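Local coordinates for protein, Family 18 Chitinase (Crocus vernus, PDB 3SIM) that probably hydrolyses chitin, as a plant family 18 glycosyl hydrolase built on a TIM barrel, at residues V15-V20 / F29-S34; S109-I114 / N151-F156; R143-L148 / K177-H182; D256-K259 / Y265-E268. All blocks are in the same frame, centred on the assembly; numbering follows the deposited sequence.

Contact 1 of 4, residues V15-V20 / F29-S34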
loop_
_atom_site.group_PDB
_atom_site.type_symbol
_atom_site.label_atom_id
_atom_site.label_comp_id
_atom_site.label_asym_id
_atom_site.label_seq_id
_atom_site.Cartn_x
_atom_site.Cartn_y
_atom_site.Cartn_z
ATOM N N VAL A 15 -10.545 8.148 -12.184
ATOM C CA VAL A 15 -9.414 8.982 -11.809
ATOM C C VAL A 15 -8.090 8.604 -12.493
ATOM O O VAL A 15 -7.659 7.543 -12.438
ATOM C CB VAL A 15 -9.270 9.112 -10.257
ATOM C CG1 VAL A 15 -7.994 9.915 -9.863
ATOM C CG2 VAL A 15 -10.481 9.700 -9.687
ATOM N N LYS A 16 -7.489 9.571 -13.134
ATOM C CA LYS A 16 -6.188 9.472 -13.759
ATOM C C LYS A 16 -5.053 9.937 -12.899
ATOM O O LYS A 16 -5.277 10.704 -12.066
ATOM C CB LYS A 16 -6.188 10.299 -15.001
ATOM C CG LYS A 16 -6.748 9.592 -16.102
ATOM C CD LYS A 16 -7.845 10.283 -16.580
ATOM C CE LYS A 16 -7.372 11.185 -17.618
ATOM N NZ LYS A 16 -8.463 11.574 -18.474
ATOM N N PHE A 17 -3.832 9.536 -13.194
ATOM C CA PHE A 17 -2.665 9.946 -12.427
ATOM C C PHE A 17 -2.570 11.498 -12.456
ATOM O O PHE A 17 -2.333 12.165 -11.458
ATOM C CB PHE A 17 -1.357 9.378 -13.015
ATOM C CG PHE A 17 -1.188 7.860 -12.964
ATOM C CD1 PHE A 17 -0.950 7.175 -11.794
ATOM C CD2 PHE A 17 -1.119 7.141 -14.140
ATOM C CE1 PHE A 17 -0.722 5.818 -11.831
ATOM C CE2 PHE A 17 -0.911 5.812 -14.143
ATOM C CZ PHE A 17 -0.715 5.148 -12.994
ATOM N N SER A 18 -2.827 12.035 -13.637
ATOM C CA SER A 18 -2.790 13.453 -13.915
ATOM C C SER A 18 -3.890 14.259 -13.220
ATOM O O SER A 18 -3.817 15.427 -13.178
ATOM C CB SER A 18 -2.703 13.770 -15.399
ATOM O OG SER A 18 -3.871 13.478 -16.064
ATOM N N ASP A 19 -4.920 13.602 -12.746
ATOM C CA ASP A 19 -5.888 14.240 -11.915
ATOM C C ASP A 19 -5.374 14.616 -10.494
ATOM O O ASP A 19 -5.926 15.436 -9.846
ATOM C CB ASP A 19 -7.189 13.467 -11.835
ATOM C CG ASP A 19 -7.917 13.356 -13.158
ATOM O OD1 ASP A 19 -7.795 14.162 -14.046
ATOM O OD2 ASP A 19 -8.610 12.420 -13.272
ATOM N N VAL A 20 -4.372 13.916 -10.009
ATOM C CA VAL A 20 -3.890 14.075 -8.662
ATOM C C VAL A 20 -2.801 15.144 -8.514
ATOM O O VAL A 20 -1.804 15.060 -9.099
ATOM C CB VAL A 20 -3.451 12.719 -8.059
ATOM C CG1 VAL A 20 -2.911 12.901 -6.681
ATOM C CG2 VAL A 20 -4.571 11.745 -8.076
ATOM N N PHE A 29 7.375 10.856 -4.189
ATOM C CA PHE A 29 5.972 10.648 -4.378
ATOM C C PHE A 29 5.777 9.226 -4.945
ATOM O O PHE A 29 6.253 8.909 -6.024
ATOM C CB PHE A 29 5.382 11.686 -5.312
ATOM C CG PHE A 29 3.884 11.640 -5.449
ATOM C CD1 PHE A 29 3.113 12.666 -4.961
ATOM C CD2 PHE A 29 3.229 10.601 -6.051
ATOM C CE1 PHE A 29 1.731 12.616 -5.083
ATOM C CE2 PHE A 29 1.871 10.596 -6.179
ATOM C CZ PHE A 29 1.151 11.556 -5.710
ATOM N N GLN A 30 5.089 8.373 -4.225
ATOM C CA GLN A 30 4.784 7.049 -4.771
ATOM C C GLN A 30 3.291 6.808 -5.007
ATOM O O GLN A 30 2.537 6.775 -4.091
ATOM C CB GLN A 30 5.436 5.922 -3.972
ATOM C CG GLN A 30 6.843 6.186 -3.477
ATOM C CD GLN A 30 7.470 5.086 -2.589
ATOM O OE1 GLN A 30 8.668 5.006 -2.480
ATOM N NE2 GLN A 30 6.671 4.325 -1.937
ATOM N N PHE A 31 2.907 6.678 -6.262
ATOM C CA PHE A 31 1.645 6.057 -6.659
ATOM C C PHE A 31 1.643 4.560 -6.295
ATOM O O PHE A 31 2.640 3.917 -6.444
ATOM C CB PHE A 31 1.304 6.301 -8.132
ATOM C CG PHE A 31 0.758 7.694 -8.435
ATOM C CD1 PHE A 31 1.484 8.594 -9.172
ATOM C CD2 PHE A 31 -0.458 8.087 -8.004
ATOM C CE1 PHE A 31 0.984 9.846 -9.427
ATOM C CE2 PHE A 31 -0.933 9.302 -8.260
ATOM C CZ PHE A 31 -0.220 10.190 -8.972
ATOM N N VAL A 32 0.554 4.039 -5.757
ATOM C CA VAL A 32 0.425 2.602 -5.543
ATOM C C VAL A 32 -0.822 1.931 -6.213
ATOM O O VAL A 32 -1.940 2.109 -5.788
ATOM C CB VAL A 32 0.582 2.192 -4.005
ATOM C CG1 VAL A 32 0.431 0.747 -3.803
ATOM C CG2 VAL A 32 1.809 2.737 -3.393
ATOM N N LEU A 33 -0.594 1.179 -7.265
ATOM C CA LEU A 33 -1.685 0.598 -8.060
ATOM C C LEU A 33 -2.477 -0.526 -7.304
ATOM O O LEU A 33 -1.909 -1.452 -6.847
ATOM C CB LEU A 33 -1.158 0.081 -9.395
ATOM C CG LEU A 33 -0.518 1.033 -10.389
ATOM C CD1 LEU A 33 0.210 0.331 -11.481
ATOM C CD2 LEU A 33 -1.565 1.964 -10.942
ATOM N N SER A 34 -3.773 -0.399 -7.212
ATOM C CA SER A 34 -4.548 -1.368 -6.486
ATOM C C SER A 34 -5.666 -2.039 -7.278
ATOM O O SER A 34 -6.573 -1.390 -7.667
ATOM C CB SER A 34 -5.162 -0.724 -5.232
ATOM O OG SER A 34 -4.550 0.438 -4.815
#
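Phe17 drives the edge of its ring against one face of Phe31, and this aromatic pair carries the contact. With CG beside the backbone N (chi1 -66°), the Phe17 ring is carried to Phe31. CD1 of Phe17 stands over the centre of the Phe31 ring, 3.8 Å from Phe31 CG; the ring planes meet at 66° with centroids 5.1 Å apart, an edge-to-face stack. The opposite face of Phe31 is taken by Phe29, two residues earlier on the strand, whose CE2 also lies over the ring centre, so Phe31 is held between two phenylalanine edges.

Aliphatic packing flanks the rings. Farther round Phe17, CZ meets Leu33 CD2 at 3.9 Å. Val20 comes to the edge of Phe31, with its CB 4.2 Å from Phe31 CZ, and its CG1 reaches the edge of Phe29.

On the loop side, Lys16 N gives a nearly straight bond (169°) to Asp19 OD2, 3.1 Å away and met from above the carboxylate plane, which probably steadies the short 3-10 turn carrying Phe17.

Strand 28-37 runs between strands 2-7 and 76-83 of the barrel. Phe3 meets the Phe29 ring, Val76 touches both Phe29 and Phe31, and helix 63-72 covers Phe17 through Gln65, Ile66 and Ile69.

Contact 2 of 4, residues S109-I114 / N151-F156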
loop_
_atom_site.group_PDB
_atom_site.type_symbol
_atom_site.label_atom_id
_atom_site.label_comp_id
_atom_site.label_asym_id
_atom_site.label_seq_id
_atom_site.Cartn_x
_atom_site.Cartn_y
_atom_site.Cartn_z
ATOM N N SER A 109 4.831 -14.190 -12.882
ATOM C CA SER A 109 3.708 -13.322 -13.155
ATOM C C SER A 109 3.900 -11.833 -12.800
ATOM O O SER A 109 3.546 -11.007 -13.509
ATOM C CB SER A 109 2.415 -13.908 -12.531
ATOM O OG SER A 109 2.473 -14.001 -11.183
ATOM N N LEU A 110 4.440 -11.556 -11.633
ATOM C CA LEU A 110 4.792 -10.210 -11.157
ATOM C C LEU A 110 5.938 -9.557 -11.898
ATOM O O LEU A 110 5.875 -8.436 -12.181
ATOM C CB LEU A 110 4.922 -10.154 -9.655
ATOM C CG LEU A 110 3.625 -10.363 -8.855
ATOM C CD1 LEU A 110 3.902 -10.477 -7.419
ATOM C CD2 LEU A 110 2.577 -9.336 -9.125
ATOM N N THR A 111 6.961 -10.333 -12.237
ATOM C CA THR A 111 8.073 -9.850 -13.024
ATOM C C THR A 111 7.568 -9.346 -14.375
ATOM O O THR A 111 7.831 -8.272 -14.727
ATOM C CB THR A 111 9.219 -10.874 -13.251
ATOM O OG1 THR A 111 9.950 -11.085 -12.070
ATOM C CG2 THR A 111 10.176 -10.340 -14.314
ATOM N N ARG A 112 6.711 -10.115 -15.016
ATOM C CA ARG A 112 6.038 -9.668 -16.234
ATOM C C ARG A 112 5.202 -8.385 -16.058
ATOM O O ARG A 112 5.332 -7.492 -16.807
ATOM C CB ARG A 112 5.128 -10.769 -16.836
ATOM C CG ARG A 112 4.392 -10.331 -18.088
ATOM C CD ARG A 112 3.307 -11.274 -18.611
ATOM N NE ARG A 112 2.599 -10.657 -19.690
ATOM C CZ ARG A 112 1.557 -9.887 -19.537
ATOM N NH1 ARG A 112 1.083 -9.697 -18.336
ATOM N NH2 ARG A 112 0.997 -9.316 -20.548
ATOM N N ILE A 113 4.373 -8.319 -15.038
ATOM C CA ILE A 113 3.575 -7.139 -14.791
ATOM C C ILE A 113 4.447 -5.892 -14.485
ATOM O O ILE A 113 4.226 -4.856 -15.023
ATOM C CB ILE A 113 2.481 -7.375 -13.671
ATOM C CG1 ILE A 113 1.326 -8.265 -14.154
ATOM C CG2 ILE A 113 1.873 -6.088 -13.159
ATOM C CD1 ILE A 113 0.577 -8.919 -13.123
ATOM N N ILE A 114 5.426 -6.058 -13.626
ATOM C CA ILE A 114 6.281 -4.988 -13.205
ATOM C C ILE A 114 7.072 -4.411 -14.380
ATOM O O ILE A 114 7.051 -3.256 -14.548
ATOM C CB ILE A 114 7.235 -5.429 -12.060
ATOM C CG1 ILE A 114 6.458 -5.638 -10.759
ATOM C CG2 ILE A 114 8.358 -4.461 -11.914
ATOM C CD1 ILE A 114 7.177 -6.365 -9.736
ATOM N N ASN A 151 17.098 -9.919 -8.535
ATOM C CA ASN A 151 17.001 -9.970 -9.989
ATOM C C ASN A 151 17.005 -8.574 -10.643
ATOM O O ASN A 151 17.030 -8.437 -11.821
ATOM C CB ASN A 151 15.777 -10.744 -10.453
ATOM C CG ASN A 151 15.800 -12.173 -10.076
ATOM O OD1 ASN A 151 16.768 -12.693 -9.679
ATOM N ND2 ASN A 151 14.689 -12.797 -10.201
ATOM N N GLY A 152 16.963 -7.560 -9.793
ATOM C CA GLY A 152 16.863 -6.164 -10.151
ATOM C C GLY A 152 15.519 -5.644 -10.659
ATOM O O GLY A 152 15.474 -4.631 -11.249
ATOM N N VAL A 153 14.459 -6.408 -10.477
ATOM C CA VAL A 153 13.103 -6.066 -10.864
ATOM C C VAL A 153 12.417 -4.889 -10.102
ATOM O O VAL A 153 11.676 -4.161 -10.660
ATOM C CB VAL A 153 12.188 -7.333 -10.921
ATOM C CG1 VAL A 153 10.859 -6.983 -11.467
ATOM C CG2 VAL A 153 12.840 -8.419 -11.738
ATOM N N ILE A 154 12.672 -4.793 -8.813
ATOM C CA ILE A 154 12.196 -3.713 -7.961
ATOM C C ILE A 154 13.284 -3.052 -7.134
ATOM O O ILE A 154 14.210 -3.656 -6.751
ATOM C CB ILE A 154 11.030 -4.145 -7.020
ATOM C CG1 ILE A 154 11.523 -5.088 -5.912
ATOM C CG2 ILE A 154 9.884 -4.689 -7.777
ATOM C CD1 ILE A 154 10.512 -5.679 -5.109
ATOM N N SER A 155 13.152 -1.761 -6.957
ATOM C CA SER A 155 13.837 -0.957 -5.941
ATOM C C SER A 155 13.417 -1.032 -4.450
ATOM O O SER A 155 14.248 -1.060 -3.581
ATOM C CB SER A 155 13.878 0.483 -6.349
ATOM O OG SER A 155 14.686 0.618 -7.440
ATOM N N PHE A 156 12.111 -0.975 -4.221
ATOM C CA PHE A 156 11.517 -0.959 -2.907
ATOM C C PHE A 156 10.318 -1.880 -2.691
ATOM O O PHE A 156 9.671 -2.321 -3.611
ATOM C CB PHE A 156 11.156 0.485 -2.470
ATOM C CG PHE A 156 10.085 1.129 -3.292
ATOM C CD1 PHE A 156 10.366 1.754 -4.479
ATOM C CD2 PHE A 156 8.780 1.131 -2.866
ATOM C CE1 PHE A 156 9.377 2.329 -5.228
ATOM C CE2 PHE A 156 7.814 1.714 -3.595
ATOM C CZ PHE A 156 8.113 2.316 -4.781
HETATM O O HOH W 1 12.588 -12.142 -12.296
#
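Ile114 lies against Val153 along most of its length, and its atoms can be taken in turn. CB already sits 4.0 Å from Val153 CG1. At the branch, CG2 is the closer arm: placed anti to the backbone N, it meets Val153 CG1 at 3.6 Å and comes equally close to the carbonyl oxygen of that residue. The other arm, CG1, leaves beside the backbone N (chi1 -71°) and runs on extended to CD1, which ends 3.7 Å from Ile154 CG2. Cut back to an alanine, Ile114 would probably leave a gap beside Val153 CG1 and Ile154 CG2 without its partner on helix 99-116.

One turn back, Thr111 faces the second methyl of Val153, its OG1 3.9 Å from Val153 CG2. That hydroxyl is bonded to Val107 O within its own helix, and it also accepts a hydrogen from water 1. The water in turn accepts from Asn151 ND2 at 3.0 Å, a polar bridge at the outer margin of the apolar patch.

Gly152, with positive phi, ends helix 134-150 in a Schellman motif, and the chain then swings Val153 and Ile154 onto helix 99-116. Helix-to-strand loops of this kind, here leading into strand 156-159, lie at the N-terminal ends of the strands in a TIM barrel, the end away from the catalytic mouth.

Contact 3 of 4, residues R143-L148 / K177-H182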
loop_
_atom_site.group_PDB
_atom_site.type_symbol
_atom_site.label_atom_id
_atom_site.label_comp_id
_atom_site.label_asym_id
_atom_site.label_seq_id
_atom_site.Cartn_x
_atom_site.Cartn_y
_atom_site.Cartn_z
ATOM N N ARG A 143 10.407 -14.623 0.371
ATOM C CA ARG A 143 11.110 -15.107 -0.802
ATOM C C ARG A 143 10.798 -14.272 -2.063
ATOM O O ARG A 143 11.663 -13.926 -2.741
ATOM C CB ARG A 143 10.896 -16.607 -1.046
ATOM C CG ARG A 143 11.702 -17.504 -0.128
ATOM C CD ARG A 143 11.358 -18.987 -0.228
ATOM N NE ARG A 143 11.535 -19.553 -1.537
ATOM C CZ ARG A 143 11.291 -20.811 -1.857
ATOM N NH1 ARG A 143 11.475 -21.201 -3.085
ATOM N NH2 ARG A 143 10.849 -21.649 -0.968
ATOM N N LEU A 144 9.550 -13.891 -2.269
ATOM C CA LEU A 144 9.176 -13.049 -3.392
ATOM C C LEU A 144 9.890 -11.691 -3.396
ATOM O O LEU A 144 10.473 -11.397 -4.361
ATOM C CB LEU A 144 7.696 -12.719 -3.295
ATOM C CG LEU A 144 6.803 -12.394 -4.483
ATOM C CD1 LEU A 144 5.628 -11.463 -4.174
ATOM C CD2 LEU A 144 7.466 -12.107 -5.798
ATOM N N ILE A 145 9.855 -10.940 -2.319
ATOM C CA ILE A 145 10.519 -9.665 -2.291
ATOM C C ILE A 145 12.045 -9.800 -2.484
ATOM O O ILE A 145 12.573 -9.140 -3.274
ATOM C CB ILE A 145 10.208 -8.926 -1.006
ATOM C CG1 ILE A 145 8.713 -8.652 -0.917
ATOM C CG2 ILE A 145 11.065 -7.669 -0.859
ATOM C CD1 ILE A 145 8.254 -8.288 0.396
ATOM N N THR A 146 12.644 -10.746 -1.792
ATOM C CA THR A 146 14.066 -10.990 -1.800
ATOM C C THR A 146 14.506 -11.313 -3.235
ATOM O O THR A 146 15.384 -10.682 -3.725
ATOM C CB THR A 146 14.497 -12.124 -0.799
ATOM O OG1 THR A 146 14.261 -11.756 0.557
ATOM C CG2 THR A 146 15.933 -12.416 -0.956
ATOM N N THR A 147 13.779 -12.191 -3.906
ATOM C CA THR A 147 14.064 -12.553 -5.293
ATOM C C THR A 147 13.949 -11.421 -6.299
ATOM O O THR A 147 14.785 -11.242 -7.102
ATOM C CB THR A 147 13.169 -13.729 -5.818
ATOM O OG1 THR A 147 13.396 -14.878 -5.054
ATOM C CG2 THR A 147 13.455 -14.058 -7.258
ATOM N N LEU A 148 12.862 -10.682 -6.223
ATOM C CA LEU A 148 12.584 -9.593 -7.099
ATOM C C LEU A 148 13.688 -8.502 -6.958
ATOM O O LEU A 148 14.172 -8.061 -7.936
ATOM C CB LEU A 148 11.180 -9.052 -6.863
ATOM C CG LEU A 148 9.969 -9.893 -7.335
ATOM C CD1 LEU A 148 8.729 -9.177 -6.956
ATOM C CD2 LEU A 148 10.007 -10.166 -8.766
ATOM N N LYS A 177 13.327 -8.577 7.757
ATOM C CA LYS A 177 13.395 -7.141 8.087
ATOM C C LYS A 177 14.231 -6.339 7.092
ATOM O O LYS A 177 13.827 -5.298 6.714
ATOM C CB LYS A 177 13.762 -6.866 9.558
ATOM C CG LYS A 177 14.656 -5.665 9.811
ATOM C CD LYS A 177 16.085 -6.048 9.770
ATOM C CE LYS A 177 16.568 -6.756 11.033
ATOM N NZ LYS A 177 17.531 -7.797 10.759
ATOM N N ASN A 178 15.317 -6.881 6.601
ATOM C CA ASN A 178 16.066 -6.196 5.562
ATOM C C ASN A 178 15.444 -6.097 4.165
ATOM O O ASN A 178 15.941 -5.412 3.358
ATOM C CB ASN A 178 17.454 -6.754 5.414
ATOM C CG ASN A 178 17.448 -8.119 4.957
ATOM O OD1 ASN A 178 17.110 -8.439 3.834
ATOM N N ALA A 179 14.404 -6.849 3.881
ATOM C CA ALA A 179 13.696 -6.757 2.615
ATOM C C ALA A 179 12.578 -5.701 2.495
ATOM O O ALA A 179 12.178 -5.371 1.413
ATOM C CB ALA A 179 13.180 -8.107 2.185
ATOM N N ILE A 180 12.105 -5.230 3.628
ATOM C CA ILE A 180 11.036 -4.257 3.734
ATOM C C ILE A 180 11.545 -2.805 4.047
ATOM O O ILE A 180 12.134 -2.545 5.074
ATOM C CB ILE A 180 10.013 -4.696 4.785
ATOM C CG1 ILE A 180 9.332 -6.002 4.421
ATOM C CG2 ILE A 180 9.011 -3.691 4.976
ATOM C CD1 ILE A 180 9.009 -6.773 5.502
ATOM N N ASN A 181 11.315 -1.923 3.096
ATOM C CA ASN A 181 11.620 -0.522 3.204
ATOM C C ASN A 181 10.857 0.402 4.172
ATOM O O ASN A 181 11.472 1.180 4.778
ATOM C CB ASN A 181 11.739 0.108 1.857
ATOM C CG ASN A 181 12.817 -0.525 1.043
ATOM O OD1 ASN A 181 13.935 -0.299 1.235
ATOM N ND2 ASN A 181 12.448 -1.363 0.213
ATOM N N HIS A 182 9.545 0.287 4.219
ATOM C CA HIS A 182 8.660 1.037 5.101
ATOM C C HIS A 182 7.293 0.363 5.279
ATOM O O HIS A 182 6.971 -0.556 4.593
ATOM C CB HIS A 182 8.462 2.494 4.675
ATOM C CG HIS A 182 8.130 2.658 3.237
ATOM N ND1 HIS A 182 6.849 2.726 2.784
ATOM C CD2 HIS A 182 8.914 2.736 2.149
ATOM C CE1 HIS A 182 6.852 2.857 1.483
ATOM N NE2 HIS A 182 8.096 2.862 1.075
#
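Ile145 on helix 134-150 and Ala179 in the loop after helix 166-175 make a small, buried apolar contact on the outer, helical layer of the barrel. Only 130 Å² of surface is shared, and most of it belongs to these two residues. The touching atom on the helix is CG2 of Ile145. With CG1 beside the backbone N (chi1 -62°), CG2 is left anti to it and points this methyl across to the loop, where it meets Ala179 CB at 3.7 Å. The same methyl comes within 3.4 Å of Ala179 O, a van der Waals approach to an oxygen whose polar need is met by Lys149 NZ, one turn farther along the helix.

In a TIM barrel, strands and helices alternate round the ring; here helix 134-150, after strand 121-125, leans on the loop from helix 166-175 into strand 182-184. The loop bends here: Ala179 still has helical backbone angles, whereas Ile180 turns extended, and Asn181 bonds through its backbone to Ala157 of strand 156-159. Ile145 touches Ala157 as well, so it packs on both the loop and the strand beneath.

Thr146 borders the patch. Its OG1 stands 4.1 Å from Ala179 CB but makes its hydrogen bond to Gly142 O, a turn earlier in the helix, while the side chain also packs on Tyr176. The short methyl of Ala179 lets the two backbones come close, with 6.1 Å between Thr146 CA and Ala179 CA.

Contact 4 of 4, residues D256-K259 / Y265-E268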
loop_
_atom_site.group_PDB
_atom_site.type_symbol
_atom_site.label_atom_id
_atom_site.label_comp_id
_atom_site.label_asym_id
_atom_site.label_seq_id
_atom_site.Cartn_x
_atom_site.Cartn_y
_atom_site.Cartn_z
ATOM N N ASP A 256 -9.120 7.514 -5.739
ATOM C CA ASP A 256 -10.413 7.222 -6.245
ATOM C C ASP A 256 -11.542 7.814 -5.374
ATOM O O ASP A 256 -12.434 8.364 -5.892
ATOM C CB ASP A 256 -10.537 5.731 -6.482
ATOM C CG ASP A 256 -9.452 5.209 -7.412
ATOM O OD1 ASP A 256 -8.349 4.982 -6.993
ATOM O OD2 ASP A 256 -9.708 5.130 -8.553
ATOM N N THR A 257 -11.438 7.645 -4.079
ATOM C CA THR A 257 -12.286 8.313 -3.101
ATOM C C THR A 257 -12.128 9.817 -3.004
ATOM O O THR A 257 -13.054 10.483 -2.824
ATOM C CB THR A 257 -12.389 7.603 -1.713
ATOM O OG1 THR A 257 -11.167 7.667 -1.009
ATOM C CG2 THR A 257 -12.845 6.185 -1.902
ATOM N N SER A 258 -10.917 10.303 -3.179
ATOM C CA SER A 258 -10.606 11.699 -3.120
ATOM C C SER A 258 -11.242 12.562 -4.198
ATOM O O SER A 258 -11.259 13.714 -4.031
ATOM C CB SER A 258 -9.087 11.971 -3.010
ATOM O OG SER A 258 -8.542 11.483 -1.865
ATOM N N LYS A 259 -11.763 11.996 -5.275
ATOM C CA LYS A 259 -12.387 12.785 -6.321
ATOM C C LYS A 259 -13.529 13.614 -5.712
ATOM O O LYS A 259 -13.709 14.704 -6.042
ATOM C CB LYS A 259 -12.913 11.860 -7.405
ATOM C CG LYS A 259 -13.649 12.451 -8.503
ATOM C CD LYS A 259 -14.001 11.385 -9.496
ATOM C CE LYS A 259 -14.147 11.902 -10.837
ATOM N N TYR A 265 -7.366 17.073 0.420
ATOM C CA TYR A 265 -6.536 16.405 1.388
ATOM C C TYR A 265 -5.111 16.046 0.896
ATOM O O TYR A 265 -4.192 16.251 1.544
ATOM C CB TYR A 265 -7.304 15.347 2.178
ATOM C CG TYR A 265 -8.575 15.925 2.877
ATOM C CD1 TYR A 265 -8.482 16.908 3.870
ATOM C CD2 TYR A 265 -9.844 15.501 2.525
ATOM C CE1 TYR A 265 -9.611 17.414 4.478
ATOM C CE2 TYR A 265 -10.966 15.997 3.150
ATOM C CZ TYR A 265 -10.862 16.950 4.099
ATOM O OH TYR A 265 -12.011 17.387 4.649
ATOM N N GLU A 266 -5.018 15.557 -0.336
ATOM C CA GLU A 266 -3.722 15.303 -0.952
ATOM C C GLU A 266 -2.874 16.577 -0.973
ATOM O O GLU A 266 -1.686 16.549 -0.650
ATOM C CB GLU A 266 -3.898 14.764 -2.373
ATOM C CG GLU A 266 -4.193 13.275 -2.439
ATOM C CD GLU A 266 -5.669 12.965 -2.279
ATOM O OE1 GLU A 266 -6.044 11.780 -2.394
ATOM O OE2 GLU A 266 -6.452 13.907 -2.038
ATOM N N GLU A 267 -3.504 17.688 -1.340
ATOM C CA GLU A 267 -2.824 18.975 -1.408
ATOM C C GLU A 267 -2.422 19.485 -0.026
ATOM O O GLU A 267 -1.369 20.103 0.130
ATOM C CB GLU A 267 -3.706 20.008 -2.112
ATOM C CG GLU A 267 -3.001 21.318 -2.421
ATOM C CD GLU A 267 -3.913 22.325 -3.095
ATOM N N GLU A 268 -3.261 19.230 0.974
ATOM C CA GLU A 268 -2.984 19.700 2.305
ATOM C C GLU A 268 -1.807 18.967 2.964
ATOM O O GLU A 268 -0.989 19.536 3.582
ATOM C CB GLU A 268 -4.232 19.669 3.194
ATOM C CG GLU A 268 -4.019 20.144 4.649
ATOM C CD GLU A 268 -5.305 20.322 5.536
ATOM O OE1 GLU A 268 -5.270 21.020 6.523
ATOM O OE2 GLU A 268 -6.310 19.733 5.265
#
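Ser258 OG is gripped by three groups: Glu266 OE1, Thr221 OG1 and the backbone oxygen Thr254 O. The bond across this contact is the short one to Glu266 OE1, at 2.6 Å. It uses the syn lone pair of OE1, on the side of the other carboxylate oxygen, and Ser258 OG therefore lies only 3.2 Å from Glu266 OE2 too. The methylene follows the hydroxyl in, with Ser258 CB 3.1 Å from Glu266 OE1, so the carboxylate is pressed against the whole small side chain.

Both residues turn to make this possible. Glu266 puts CG beside the backbone N and then bends sharply at chi2 (85°), which folds the carboxylate back from its helix to the serine. Ser258 likewise sets OG beside its own N (chi1 -63°), which brings it to Thr254 O, four residues back and just ahead of the short helix.

The short, weakly bonded helix 255-258 follows strand 250-253, the strand that pairs with 2-7 to close the TIM barrel, and helix 264-274 is the last of the outer helices. Between 256-259 and 265-268, this buried hydrogen bond is the residue contact.

Replacing Glu266 by an alanine would probably leave Ser258 OG without its mate on the last helix and open a gap beside Phe3, which the glutamate side chain touches. Glu5 OE2 comes close to Glu266 OE1, and such a pair of acids is likely to raise the affinity of one of them for a proton. Ser258 also packs on Phe263 in the intervening turn.

In the fold
From the N terminus, contact 1 comes first: the loop after strand 2-7 folds back over the next strand, 28-37. Contacts 2 and 3 follow and cross, because along the chain 143-148 falls between 109-114 and 151-156, while 177-182 comes after both. Their centres are 12 Å apart, and Val153 N probably bonds to Leu148 O, so helices 99-116 and 134-150 and the loops into strands 156-159 and 182-184 are joined side by side. Contact 4 closes the short turn between the last two helices. It returns to the chain start, where Lys259 and Asp256 pack on Val15 of contact 1; contact 3 lies on the other side of the chain's centre.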